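Long-range contacts in major pilin backbone protein T-antigen, T13 (Streptococcus pyogenes, PDB 6BBT), which probably builds the shaft of the group A streptococcal pilus as its major backbone subunit, forming the Lancefield T-antigen used in serotyping: residues 174-179 against 237-242; 155-160 against 264-269; 23-28 against 192-197. One frame throughout, in Å; residues are numbered along the deposited sequence.

Contact 1: residues 174-179 against 237-242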
loop_
_atom_site.group_PDB
_atom_site.type_symbol
_atom_site.label_atom_id
_atom_site.label_comp_id
_atom_site.label_asym_id
_atom_site.label_seq_id
_atom_site.Cartn_x
_atom_site.Cartn_y
_atom_site.Cartn_z
ATOM N N LYS A 174 6.171 39.145 11.788
ATOM C CA LYS A 174 5.342 39.201 10.590
ATOM C C LYS A 174 4.918 37.804 10.147
ATOM O O LYS A 174 5.730 36.880 10.118
ATOM C CB LYS A 174 6.087 39.909 9.456
ATOM C CG LYS A 174 5.387 39.826 8.109
ATOM C CD LYS A 174 5.895 40.896 7.156
ATOM C CE LYS A 174 5.637 40.515 5.708
ATOM N NZ LYS A 174 4.195 40.624 5.354
ATOM N N ASP A 175 3.642 37.660 9.803
ATOM C CA ASP A 175 3.108 36.372 9.361
ATOM C C ASP A 175 3.134 36.299 7.840
ATOM O O ASP A 175 2.694 37.216 7.154
ATOM C CB ASP A 175 1.682 36.149 9.881
ATOM C CG ASP A 175 1.633 35.854 11.382
ATOM O OD1 ASP A 175 2.552 35.199 11.932
ATOM O OD2 ASP A 175 0.642 36.265 12.015
ATOM N N PHE A 176 3.685 35.211 7.325
ATOM C CA PHE A 176 3.708 34.967 5.895
ATOM C C PHE A 176 2.620 33.944 5.556
ATOM O O PHE A 176 2.360 33.026 6.337
ATOM C CB PHE A 176 5.094 34.508 5.481
ATOM C CG PHE A 176 6.154 35.548 5.695
ATOM C CD1 PHE A 176 6.716 35.739 6.953
ATOM C CD2 PHE A 176 6.584 36.354 4.646
ATOM C CE1 PHE A 176 7.697 36.704 7.160
ATOM C CE2 PHE A 176 7.561 37.326 4.845
ATOM C CZ PHE A 176 8.122 37.495 6.103
ATOM N N ASN A 177 1.972 34.146 4.412
ATOM C CA ASN A 177 0.788 33.390 4.030
ATOM C C ASN A 177 1.130 32.331 3.002
ATOM O O ASN A 177 1.639 32.649 1.923
ATOM C CB ASN A 177 -0.260 34.327 3.460
ATOM C CG ASN A 177 -0.751 35.307 4.493
ATOM O OD1 ASN A 177 -1.281 34.907 5.518
ATOM N ND2 ASN A 177 -0.517 36.584 4.264
ATOM N N PHE A 178 0.834 31.083 3.346
ATOM C CA PHE A 178 1.177 29.922 2.537
ATOM C C PHE A 178 -0.072 29.200 2.062
ATOM O O PHE A 178 -1.123 29.234 2.724
ATOM C CB PHE A 178 1.965 28.933 3.377
ATOM C CG PHE A 178 3.334 29.401 3.716
ATOM C CD1 PHE A 178 3.558 30.196 4.834
ATOM C CD2 PHE A 178 4.407 29.065 2.907
ATOM C CE1 PHE A 178 4.835 30.638 5.140
ATOM C CE2 PHE A 178 5.685 29.502 3.215
ATOM C CZ PHE A 178 5.896 30.288 4.334
ATOM N N THR A 179 0.094 28.475 0.957
ATOM C CA THR A 179 -0.940 27.615 0.400
ATOM C C THR A 179 -0.295 26.270 0.077
ATOM O O THR A 179 0.712 26.226 -0.605
ATOM C CB THR A 179 -1.555 28.236 -0.872
ATOM O OG1 THR A 179 -2.122 29.514 -0.558
ATOM C CG2 THR A 179 -2.666 27.372 -1.420
ATOM N N ASP A 237 2.327 33.693 -0.577
ATOM C CA ASP A 237 1.944 34.995 -1.117
ATOM C C ASP A 237 3.132 35.968 -1.129
ATOM O O ASP A 237 4.007 35.919 -0.244
ATOM C CB ASP A 237 0.788 35.590 -0.322
ATOM C CG ASP A 237 -0.493 34.795 -0.472
ATOM O OD1 ASP A 237 -0.559 33.929 -1.359
ATOM O OD2 ASP A 237 -1.438 35.042 0.293
ATOM N N LYS A 238 3.165 36.824 -2.155
ATOM C CA LYS A 238 4.182 37.862 -2.262
ATOM C C LYS A 238 4.117 38.725 -1.006
ATOM O O LYS A 238 3.044 39.113 -0.571
ATOM C CB LYS A 238 3.957 38.725 -3.507
ATOM N N ALA A 239 5.272 38.973 -0.404
ATOM C CA ALA A 239 5.368 39.819 0.781
ATOM C C ALA A 239 6.248 41.009 0.413
ATOM O O ALA A 239 7.406 40.835 0.050
ATOM C CB ALA A 239 5.967 39.036 1.938
ATOM N N ASP A 240 5.693 42.212 0.496
ATOM C CA ASP A 240 6.393 43.412 0.037
ATOM C C ASP A 240 7.630 43.660 0.881
ATOM O O ASP A 240 7.582 43.534 2.106
ATOM C CB ASP A 240 5.474 44.630 0.077
ATOM C CG ASP A 240 4.270 44.483 -0.837
ATOM O OD1 ASP A 240 4.411 43.957 -1.959
ATOM O OD2 ASP A 240 3.165 44.897 -0.432
ATOM N N GLY A 241 8.741 43.958 0.216
ATOM C CA GLY A 241 10.007 44.193 0.896
ATOM C C GLY A 241 10.788 42.932 1.196
ATOM O O GLY A 241 11.790 42.988 1.909
ATOM N N TYR A 242 10.347 41.797 0.645
ATOM C CA TYR A 242 11.028 40.520 0.833
ATOM C C TYR A 242 11.144 39.809 -0.491
ATOM O O TYR A 242 10.263 39.921 -1.342
ATOM C CB TYR A 242 10.249 39.614 1.784
ATOM C CG TYR A 242 10.187 40.082 3.208
ATOM C CD1 TYR A 242 9.148 40.903 3.645
ATOM C CD2 TYR A 242 11.149 39.690 4.132
ATOM C CE1 TYR A 242 9.074 41.325 4.961
ATOM C CE2 TYR A 242 11.088 40.109 5.454
ATOM C CZ TYR A 242 10.048 40.927 5.860
ATOM O OH TYR A 242 9.980 41.354 7.171
HETATM O O HOH W 1 3.301 35.939 2.537
HETATM O O HOH W 2 -0.048 31.280 -0.504
#

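Contact 2: residues 155-160 against 264-269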
loop_
_atom_site.group_PDB
_atom_site.type_symbol
_atom_site.label_atom_id
_atom_site.label_comp_id
_atom_site.label_asym_id
_atom_site.label_seq_id
_atom_site.Cartn_x
_atom_site.Cartn_y
_atom_site.Cartn_z
ATOM N N LYS A 155 4.217 2.032 3.990
ATOM C CA LYS A 155 4.880 3.075 4.720
ATOM C C LYS A 155 4.195 4.397 4.449
ATOM O O LYS A 155 3.503 4.563 3.432
ATOM C CB LYS A 155 6.330 3.156 4.298
ATOM C CG LYS A 155 7.144 2.011 4.869
ATOM C CD LYS A 155 8.573 2.037 4.374
ATOM C CE LYS A 155 9.340 0.899 5.031
ATOM N NZ LYS A 155 10.774 0.947 4.641
ATOM N N THR A 156 4.418 5.316 5.373
ATOM C CA THR A 156 4.080 6.713 5.198
ATOM C C THR A 156 5.368 7.524 5.341
ATOM O O THR A 156 6.411 7.001 5.763
ATOM C CB THR A 156 3.057 7.172 6.245
ATOM O OG1 THR A 156 3.601 6.989 7.550
ATOM C CG2 THR A 156 1.763 6.390 6.131
ATOM N N THR A 157 5.287 8.799 4.989
ATOM C CA THR A 157 6.407 9.689 5.120
ATOM C C THR A 157 5.955 10.955 5.888
ATOM O O THR A 157 4.962 10.907 6.644
ATOM C CB THR A 157 7.069 9.930 3.744
ATOM O OG1 THR A 157 8.297 10.644 3.920
ATOM C CG2 THR A 157 6.154 10.672 2.798
ATOM N N SER A 158 6.730 12.027 5.769
ATOM C CA SER A 158 6.440 13.269 6.466
ATOM C C SER A 158 6.958 14.468 5.688
ATOM O O SER A 158 7.894 14.352 4.908
ATOM C CB SER A 158 7.042 13.264 7.879
ATOM O OG SER A 158 8.456 13.293 7.837
ATOM N N LEU A 159 6.325 15.614 5.904
ATOM C CA LEU A 159 6.783 16.864 5.360
ATOM C C LEU A 159 6.721 17.925 6.455
ATOM O O LEU A 159 5.676 18.151 7.032
ATOM C CB LEU A 159 5.906 17.285 4.179
ATOM C CG LEU A 159 6.181 18.670 3.573
ATOM C CD1 LEU A 159 7.598 18.743 3.044
ATOM C CD2 LEU A 159 5.192 18.986 2.469
ATOM N N LYS A 160 7.851 18.555 6.739
ATOM C CA LYS A 160 7.902 19.696 7.625
ATOM C C LYS A 160 8.191 20.933 6.773
ATOM O O LYS A 160 9.015 20.879 5.839
ATOM C CB LYS A 160 8.981 19.481 8.674
ATOM C CG LYS A 160 9.202 20.664 9.603
ATOM C CD LYS A 160 10.132 20.287 10.729
ATOM C CE LYS A 160 10.617 21.516 11.472
ATOM N NZ LYS A 160 11.389 21.093 12.681
ATOM N N GLN A 264 5.940 18.556 -6.238
ATOM C CA GLN A 264 6.952 17.687 -5.676
ATOM C C GLN A 264 6.262 16.379 -5.280
ATOM O O GLN A 264 5.201 16.407 -4.683
ATOM C CB GLN A 264 7.576 18.360 -4.453
ATOM C CG GLN A 264 8.608 17.542 -3.697
ATOM C CD GLN A 264 9.833 17.201 -4.531
ATOM O OE1 GLN A 264 10.270 17.991 -5.366
ATOM N NE2 GLN A 264 10.390 16.028 -4.296
ATOM N N LYS A 265 6.871 15.246 -5.621
ATOM C CA LYS A 265 6.301 13.943 -5.291
ATOM C C LYS A 265 6.868 13.447 -3.962
ATOM O O LYS A 265 8.079 13.547 -3.739
ATOM C CB LYS A 265 6.611 12.944 -6.395
ATOM C CG LYS A 265 5.908 11.614 -6.186
ATOM C CD LYS A 265 6.206 10.591 -7.277
ATOM C CE LYS A 265 5.063 10.491 -8.268
ATOM N NZ LYS A 265 5.279 9.386 -9.245
ATOM N N THR A 266 6.016 12.897 -3.093
ATOM C CA THR A 266 6.486 12.333 -1.835
ATOM C C THR A 266 7.058 10.942 -2.100
ATOM O O THR A 266 6.560 10.219 -2.959
ATOM C CB THR A 266 5.363 12.206 -0.771
ATOM O OG1 THR A 266 4.419 11.210 -1.165
ATOM C CG2 THR A 266 4.640 13.545 -0.559
ATOM N N ASP A 267 8.079 10.579 -1.343
ATOM C CA ASP A 267 8.678 9.238 -1.410
ATOM C C ASP A 267 9.071 8.810 0.005
ATOM O O ASP A 267 8.554 9.372 0.969
ATOM C CB ASP A 267 9.839 9.217 -2.421
ATOM C CG ASP A 267 10.986 10.133 -2.037
ATOM O OD1 ASP A 267 11.233 10.385 -0.831
ATOM O OD2 ASP A 267 11.660 10.624 -2.969
ATOM N N GLU A 268 10.001 7.872 0.154
ATOM C CA GLU A 268 10.220 7.240 1.455
ATOM C C GLU A 268 11.024 8.108 2.424
ATOM O O GLU A 268 10.925 7.934 3.634
ATOM C CB GLU A 268 10.855 5.848 1.301
ATOM C CG GLU A 268 10.256 5.018 0.156
ATOM C CD GLU A 268 9.760 3.639 0.559
ATOM O OE1 GLU A 268 10.386 2.979 1.422
ATOM O OE2 GLU A 268 8.731 3.210 -0.016
ATOM N N SER A 269 11.792 9.065 1.925
ATOM C CA SER A 269 12.566 9.918 2.833
ATOM C C SER A 269 11.724 11.061 3.414
ATOM O O SER A 269 10.907 11.640 2.717
ATOM C CB SER A 269 13.800 10.474 2.134
ATOM O OG SER A 269 13.450 11.199 0.987
HETATM O O HOH W 3 9.108 6.129 4.821
HETATM O O HOH W 4 9.789 9.084 5.982
#

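Contact 3: residues 23-28 against 192-197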
loop_
_atom_site.group_PDB
_atom_site.type_symbol
_atom_site.label_atom_id
_atom_site.label_comp_id
_atom_site.label_asym_id
_atom_site.label_seq_id
_atom_site.Cartn_x
_atom_site.Cartn_y
_atom_site.Cartn_z
ATOM N N GLU A 23 -5.570 7.262 11.661
ATOM C CA GLU A 23 -5.141 8.535 11.073
ATOM C C GLU A 23 -4.413 8.369 9.734
ATOM O O GLU A 23 -4.239 9.334 9.008
ATOM C CB GLU A 23 -4.191 9.277 12.017
ATOM C CG GLU A 23 -4.855 9.733 13.310
ATOM C CD GLU A 23 -4.039 10.777 14.071
ATOM O OE1 GLU A 23 -2.811 10.930 13.825
ATOM O OE2 GLU A 23 -4.645 11.438 14.943
ATOM N N ILE A 24 -3.927 7.162 9.454
ATOM C CA ILE A 24 -3.195 6.874 8.222
ATOM C C ILE A 24 -4.186 6.457 7.143
ATOM O O ILE A 24 -5.160 5.708 7.405
ATOM C CB ILE A 24 -2.132 5.787 8.478
ATOM C CG1 ILE A 24 -1.038 6.383 9.389
ATOM C CG2 ILE A 24 -1.536 5.266 7.168
ATOM C CD1 ILE A 24 -0.024 5.378 9.870
ATOM N N LEU A 25 -3.960 6.957 5.935
ATOM C CA LEU A 25 -4.817 6.579 4.788
ATOM C C LEU A 25 -4.374 5.229 4.215
ATOM O O LEU A 25 -3.253 5.106 3.745
ATOM C CB LEU A 25 -4.750 7.625 3.681
ATOM C CG LEU A 25 -5.431 8.957 3.875
ATOM C CD1 LEU A 25 -5.381 9.736 2.558
ATOM C CD2 LEU A 25 -6.870 8.756 4.357
ATOM N N MET A 26 -5.264 4.236 4.266
ATOM C CA MET A 26 -5.048 2.953 3.554
ATOM C C MET A 26 -4.912 3.246 2.037
ATOM O O MET A 26 -5.736 4.004 1.489
ATOM C CB MET A 26 -6.249 2.022 3.791
ATOM C CG MET A 26 -6.164 0.640 3.132
ATOM S SD MET A 26 -5.084 -0.464 4.080
ATOM C CE MET A 26 -6.175 -0.910 5.432
ATOM N N PRO A 27 -3.880 2.688 1.367
ATOM C CA PRO A 27 -3.830 2.881 -0.081
ATOM C C PRO A 27 -5.013 2.238 -0.826
ATOM O O PRO A 27 -5.454 1.148 -0.478
ATOM C CB PRO A 27 -2.500 2.236 -0.490
ATOM C CG PRO A 27 -2.115 1.337 0.633
ATOM C CD PRO A 27 -2.691 1.960 1.870
ATOM N N LYS A 28 -5.507 2.923 -1.846
ATOM C CA LYS A 28 -6.477 2.334 -2.762
ATOM C C LYS A 28 -5.727 1.467 -3.778
ATOM O O LYS A 28 -5.074 1.983 -4.685
ATOM C CB LYS A 28 -7.329 3.396 -3.455
ATOM C CG LYS A 28 -8.472 2.784 -4.263
ATOM C CD LYS A 28 -9.194 3.778 -5.129
ATOM C CE LYS A 28 -10.066 3.043 -6.134
ATOM N NZ LYS A 28 -10.726 4.029 -7.011
ATOM N N GLN A 192 -10.134 12.724 0.783
ATOM C CA GLN A 192 -9.605 12.019 1.962
ATOM C C GLN A 192 -8.747 12.979 2.762
ATOM O O GLN A 192 -8.298 14.006 2.235
ATOM C CB GLN A 192 -8.834 10.782 1.526
ATOM C CG GLN A 192 -9.730 9.800 0.792
ATOM C CD GLN A 192 -10.780 9.202 1.697
ATOM O OE1 GLN A 192 -10.488 8.791 2.793
ATOM N NE2 GLN A 192 -12.002 9.147 1.240
ATOM N N VAL A 193 -8.514 12.665 4.035
ATOM C CA VAL A 193 -7.849 13.607 4.934
ATOM C C VAL A 193 -6.473 13.085 5.364
ATOM O O VAL A 193 -6.266 11.881 5.497
ATOM C CB VAL A 193 -8.695 14.003 6.172
ATOM C CG1 VAL A 193 -9.948 14.751 5.759
ATOM C CG2 VAL A 193 -9.111 12.828 7.019
ATOM N N VAL A 194 -5.543 14.019 5.481
ATOM C CA VAL A 194 -4.199 13.780 5.957
ATOM C C VAL A 194 -4.010 14.730 7.150
ATOM O O VAL A 194 -4.397 15.909 7.109
ATOM C CB VAL A 194 -3.155 14.088 4.842
ATOM C CG1 VAL A 194 -1.718 13.944 5.347
ATOM C CG2 VAL A 194 -3.358 13.148 3.639
ATOM N N LYS A 195 -3.388 14.219 8.203
ATOM C CA LYS A 195 -3.180 15.004 9.412
ATOM C C LYS A 195 -2.057 16.032 9.252
ATOM O O LYS A 195 -1.055 15.785 8.594
ATOM C CB LYS A 195 -2.861 14.086 10.584
ATOM C CG LYS A 195 -3.965 13.093 10.871
ATOM C CD LYS A 195 -5.163 13.809 11.483
ATOM C CE LYS A 195 -6.378 12.952 11.425
ATOM N NZ LYS A 195 -7.443 13.637 12.203
ATOM N N ILE A 196 -2.258 17.198 9.849
ATOM C CA ILE A 196 -1.250 18.219 9.932
ATOM C C ILE A 196 -1.187 18.686 11.397
ATOM O O ILE A 196 -2.228 18.751 12.065
ATOM C CB ILE A 196 -1.545 19.385 8.975
ATOM C CG1 ILE A 196 -0.382 20.374 8.901
ATOM C CG2 ILE A 196 -2.819 20.137 9.324
ATOM C CD1 ILE A 196 -0.476 21.323 7.724
ATOM N N ILE A 197 0.015 19.016 11.868
ATOM C CA ILE A 197 0.187 19.600 13.201
ATOM C C ILE A 197 0.583 21.040 13.012
ATOM O O ILE A 197 1.599 21.339 12.391
ATOM C CB ILE A 197 1.208 18.841 14.061
ATOM C CG1 ILE A 197 0.745 17.391 14.207
ATOM C CG2 ILE A 197 1.365 19.548 15.430
ATOM C CD1 ILE A 197 1.784 16.443 14.751
HETATM O O HOH W 5 -2.438 11.370 7.962
HETATM O O HOH W 6 -6.597 10.668 7.970
#

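Contact 1: residues 174-179 against 237-242
Phe-176 and Tyr-242 reach each other because both side chains have CG anti to their own carbonyl carbon (chi1 -64° and -67°), which sends the two rings into the same space from opposite segments. The result is a T-shaped pair: the planes stand at 84°, the centroids are 5.2 Å apart, and Phe-176 presents its edge, with CZ over the centre of one Tyr-242 face. Ala-239 CB packs obliquely against the Phe-176 ring, 3.7 Å from CE2. Lys-174 runs past the tyrosine in the opposite sense; the bend at chi4 carries NZ aside while CE lies 3.6 Å from Tyr-242 CE1, a contact of methylene with ring rather than of charge.

The backbones meet nearer Asn-177. Asp-237 N donates to Asn-177 O (2.8 Å), and this bond carries on the antiparallel pairing of strands 176-183 and 231-236. The return bond of the same pair is replaced by a water, which accepts from Asn-177 N (2.9 Å) and donates to Asp-237 O (2.9 Å). A second water donates to Asp-237 OD1 and accepts from Thr-179 OG1 (2.7 Å). A type II turn from Ala-239 to Tyr-242 then brings the tyrosine round so that one ring face meets the phenylalanine edge.

Phe-176 also packs against Lys-163, Glu-236 and Asn-277, a trio consistent with the intramolecular Lys-Asn isopeptide site of such pilins. The chemistry therefore implies an apolar, aromatic cover beside that probable cross-link, with the direct and water-mediated backbone bonds where the pairing of the two strands ends.

Contact 2: residues 155-160 against 264-269
Thr-157 meets the turn 267-269 with its hydroxyl, which stands opposite the backbone N (chi1 -171°), placing it before two carbonyls of the other segment. OG1 lies 3.0 Å from Ser-269 O and 3.2 Å from Asp-267 O; both bonds would be weak, and since the hydroxyl has one proton the geometry does not settle which carbonyl, if either, receives it. The methyl CG2 also lies against Asp-267 O (3.3 Å), with Thr-266 CB beyond it at 4.0 Å. A water 3.0 Å from Thr-157 OG1 also donates to Glu-268 O, and a second water donates to the same carbonyl (2.8 Å) and to Thr-156 O. Glu-268 O thus accepts from two waters, and the backbones are coupled through solvent rather than directly.

Within the turn, Asp-267 OD1 accepts twice: from Ser-269 N (3.1 Å) on its anti side, 28° out of the carboxylate plane, and from Ser-269 OG on its syn side. Glu-250 brings a second carboxylate close to OD2, which would probably favour protonation of one of the two acids. Thr-266 OG1 is satisfied by Pro-227 O. On the exposed side, Lys-155 NZ makes a long salt bridge to Glu-268 OE1 (3.8 Å).

The Ser-269 N to Asp-267 OD1 bond defines an Asx turn, linking strands 264-265 and 271-279 of two sheets, consistent with the beta sandwich of transthyretin-clan pilin domains.

Contact 3: residues 23-28 against 192-197
Glu-23 and Lys-195 are the nearest CA pair of the two segments, at 7.0 Å, and no direct hydrogen bond crosses the gap. Segment 23-28 is a loop, extended from Ile-24 on, with Glu-23 turned (phi/psi -69°/-18°), whereas 193-197 is strand. Val-194 and Ile-196 pair with Val-205 and Lys-203 on one edge, which turns Val-193 O and Lys-195 N toward the other edge, the one facing the loop. Two waters fill the interval there. One donates to Glu-23 O (2.9 Å) and accepts from Lys-195 N (3.0 Å); the other donates to both Glu-23 O and Val-193 O. The glutamate carbonyl therefore receives two water protons. Further along this edge Ile-197 pairs with Met-222 of strand 220-227, while here waters serve the backbone.

Beside these waters Leu-25 points its branched end into the strand. With CG anti to the carbonyl carbon (chi1 -73°), CD2 comes 3.4 Å from Val-193 O, while CD1 touches Gln-192 CB (3.8 Å) and Val-194 CG2 (4.1 Å). Ile-207 adds to the apolar surroundings of the leucine. The side chains of Glu-23 and Lys-195 cross at about a right angle, and their meeting is chiefly of the stems: Glu-23 OE1 is 3.8 Å from Lys-195 CG. Their charged ends stay too far apart for a salt bridge, Glu-23 OE2 being 4.5 Å from Lys-195 NZ, and each has another partner: Glu-23 OE1 with Lys-225, Lys-195 NZ with Asp-204.

The loop probably belongs to the Spy0128-like domain and the strand to the following DUF7601 domain. Its chemistry implies a probable interdomain junction held by a buried leucine, the crossed Glu-23 and Lys-195 stems and two bridging waters, with the opposite charges probably adding a modest attraction.

How the contacts relate
Contact 1 is a surface contact about 37 Å from the centre of the chain to its own centre, whereas contacts 2 and 3 are partly buried, some 14 and 13 Å from it. Contacts 2 and 3 touch, Thr-156 CG2 lying 3.6 Å from Ile-24 CG2, and both reach the sheet that contains strand 148-166. Contacts 1 and 2 share the four-stranded sheet of strands 176-183 and 264-265, although their centres are 25 Å apart. Water bridges backbone atoms in all three. Aromatic packing dominates the distal contact 1, weak hydroxyl-carbonyl bonds serve contact 2, and contact 3, which probably joins two domains, relies on a leucine, crossed charged side chains and waters.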